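Local coordinates for tyrosine-protein phosphatase non-receptor type 18 (Homo sapiens, PDB 2OC3) that removes phosphate from phosphotyrosine in proteins, autophosphorylated tyrosine kinases among them, through this catalytic domain, at residues 131-136 with 147-152. Sequence-based numbering, arbitrary orientation.
Sequences ILMACR and RYWAQE
The backbones of strand 131-133 and loop 147-152 stay well apart, 10.8 Å between the CA atoms of Ile131 and Trp149 at their nearest, and buried side chains bridge the interval. Met133, its chain extended from CB to CE with CG anti to the backbone N (chi1 170°), carries its sulfur to both aromatic residues of the loop. Met133 SD lies 3.6 Å from Trp149 CZ3 and 4.0 Å from Tyr148 CE2, oblique to each ring in two Met-aromatic contacts, while Met133 CE rests by CH2 of the indole. The Tyr148 and Ile131 side chains run alongside each other, pointing opposite ways, with Tyr148 OH 3.4 Å from Ile131 CG2. In this classical tyrosine phosphatase domain the strand is an inner one of the mixed sheet, between 229-232, which leads into the loop of Cys233, the predicted nucleophile, and 187-196. The phenol oxygen hydrogen-bonds to His232 and Gln193 on those two neighbours. A phenylalanine in place of Tyr148 would probably keep much of the ring packing but leave His232 and Gln193 without their hydroxyl partner. Trp149 CE3 sits 3.7 Å above the centre of the Tyr148 ring, on the side from which Met133 SD approaches, and Arg147 CG covers one face of the indole.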
# COMPACT_ATOMS: atom_id res chain seq x y z
N ILE A 131 2.49 4.89 -7.58
CA ILE A 131 2.06 5.03 -6.20
C ILE A 131 0.54 4.92 -6.12
O ILE A 131 -0.17 5.57 -6.95
CB ILE A 131 2.46 6.38 -5.64
CG1 ILE A 131 3.97 6.61 -5.72
CG2 ILE A 131 1.97 6.59 -4.17
CD1 ILE A 131 4.36 8.06 -5.48
N LEU A 132 0.01 4.12 -5.20
CA LEU A 132 -1.41 4.07 -4.94
C LEU A 132 -1.63 4.63 -3.56
O LEU A 132 -1.12 4.06 -2.60
CB LEU A 132 -1.93 2.64 -5.01
CG LEU A 132 -1.90 1.91 -6.36
CD1 LEU A 132 -0.57 1.31 -6.70
CD2 LEU A 132 -2.98 0.81 -6.41
N MET A 133 -2.46 5.66 -3.44
CA MET A 133 -2.75 6.37 -2.19
C MET A 133 -4.23 6.14 -1.89
O MET A 133 -5.10 6.46 -2.72
CB MET A 133 -2.49 7.88 -2.33
CG MET A 133 -3.00 8.68 -1.17
SD MET A 133 -2.37 10.36 -1.30
CE MET A 133 -3.11 11.16 0.14
N ALA A 134 -4.55 5.55 -0.73
CA ALA A 134 -5.93 5.21 -0.41
C ALA A 134 -6.44 6.01 0.74
O ALA A 134 -7.09 5.44 1.63
CB ALA A 134 -6.06 3.70 -0.04
N CYS A 135 -6.14 7.30 0.76
CA CYS A 135 -6.69 8.20 1.75
C CYS A 135 -6.64 9.61 1.16
O CYS A 135 -6.09 9.85 0.10
CB CYS A 135 -5.93 8.13 3.08
SG CYS A 135 -4.30 8.83 3.10
N ARG A 136 -7.27 10.53 1.88
CA ARG A 136 -7.15 11.97 1.57
C ARG A 136 -6.15 12.60 2.53
O ARG A 136 -5.89 12.06 3.60
CB ARG A 136 -8.49 12.66 1.74
CG ARG A 136 -9.52 12.29 0.67
CD ARG A 136 -10.90 12.76 1.06
NE ARG A 136 -11.44 12.04 2.21
CZ ARG A 136 -12.18 12.55 3.18
NH1 ARG A 136 -12.46 13.85 3.21
NH2 ARG A 136 -12.56 11.73 4.17
N ARG A 147 0.70 16.32 1.78
CA ARG A 147 0.79 16.39 0.33
C ARG A 147 2.26 16.26 -0.05
O ARG A 147 3.11 17.07 0.37
CB ARG A 147 0.22 17.70 -0.20
CG ARG A 147 0.49 17.86 -1.67
CD ARG A 147 -0.36 18.93 -2.28
NE ARG A 147 -0.06 20.26 -1.75
CZ ARG A 147 0.95 21.03 -2.17
NH1 ARG A 147 1.83 20.61 -3.08
NH2 ARG A 147 1.12 22.25 -1.63
N TYR A 148 2.56 15.26 -0.87
CA TYR A 148 3.89 15.03 -1.39
C TYR A 148 4.00 15.22 -2.88
O TYR A 148 5.10 15.07 -3.44
CB TYR A 148 4.34 13.64 -1.00
CG TYR A 148 3.39 12.53 -1.44
CD1 TYR A 148 3.44 12.00 -2.74
CD2 TYR A 148 2.50 11.95 -0.53
CE1 TYR A 148 2.61 11.00 -3.16
CE2 TYR A 148 1.62 10.93 -0.96
CZ TYR A 148 1.71 10.44 -2.26
OH TYR A 148 0.92 9.40 -2.67
N TRP A 149 2.89 15.51 -3.53
CA TRP A 149 2.80 15.78 -4.97
C TRP A 149 2.70 17.29 -5.19
O TRP A 149 2.34 18.05 -4.29
CB TRP A 149 1.60 15.05 -5.57
CG TRP A 149 0.29 15.44 -4.98
CD1 TRP A 149 -0.52 16.42 -5.42
CD2 TRP A 149 -0.35 14.88 -3.80
NE1 TRP A 149 -1.62 16.54 -4.61
CE2 TRP A 149 -1.54 15.61 -3.61
CE3 TRP A 149 -0.04 13.85 -2.90
CZ2 TRP A 149 -2.42 15.32 -2.60
CZ3 TRP A 149 -0.92 13.60 -1.86
CH2 TRP A 149 -2.08 14.35 -1.70
N ALA A 150 3.04 17.70 -6.41
CA ALA A 150 3.06 19.10 -6.80
C ALA A 150 1.68 19.49 -7.28
O ALA A 150 0.85 18.64 -7.63
CB ALA A 150 4.08 19.33 -7.90
N GLN A 151 1.44 20.79 -7.25
CA GLN A 151 0.21 21.35 -7.79
C GLN A 151 0.51 22.13 -9.07
O GLN A 151 1.67 22.35 -9.42
CB GLN A 151 -0.51 22.19 -6.73
CG GLN A 151 -1.04 21.26 -5.62
CD GLN A 151 -1.81 21.95 -4.50
OE1 GLN A 151 -2.77 21.39 -3.97
NE2 GLN A 151 -1.35 23.14 -4.10
N GLU A 152 -0.55 22.47 -9.79
CA GLU A 152 -0.40 23.13 -11.10
C GLU A 152 0.43 24.39 -10.97
O GLU A 152 0.14 25.24 -10.13
CB GLU A 152 -1.77 23.45 -11.70
CG GLU A 152 -1.72 24.16 -13.05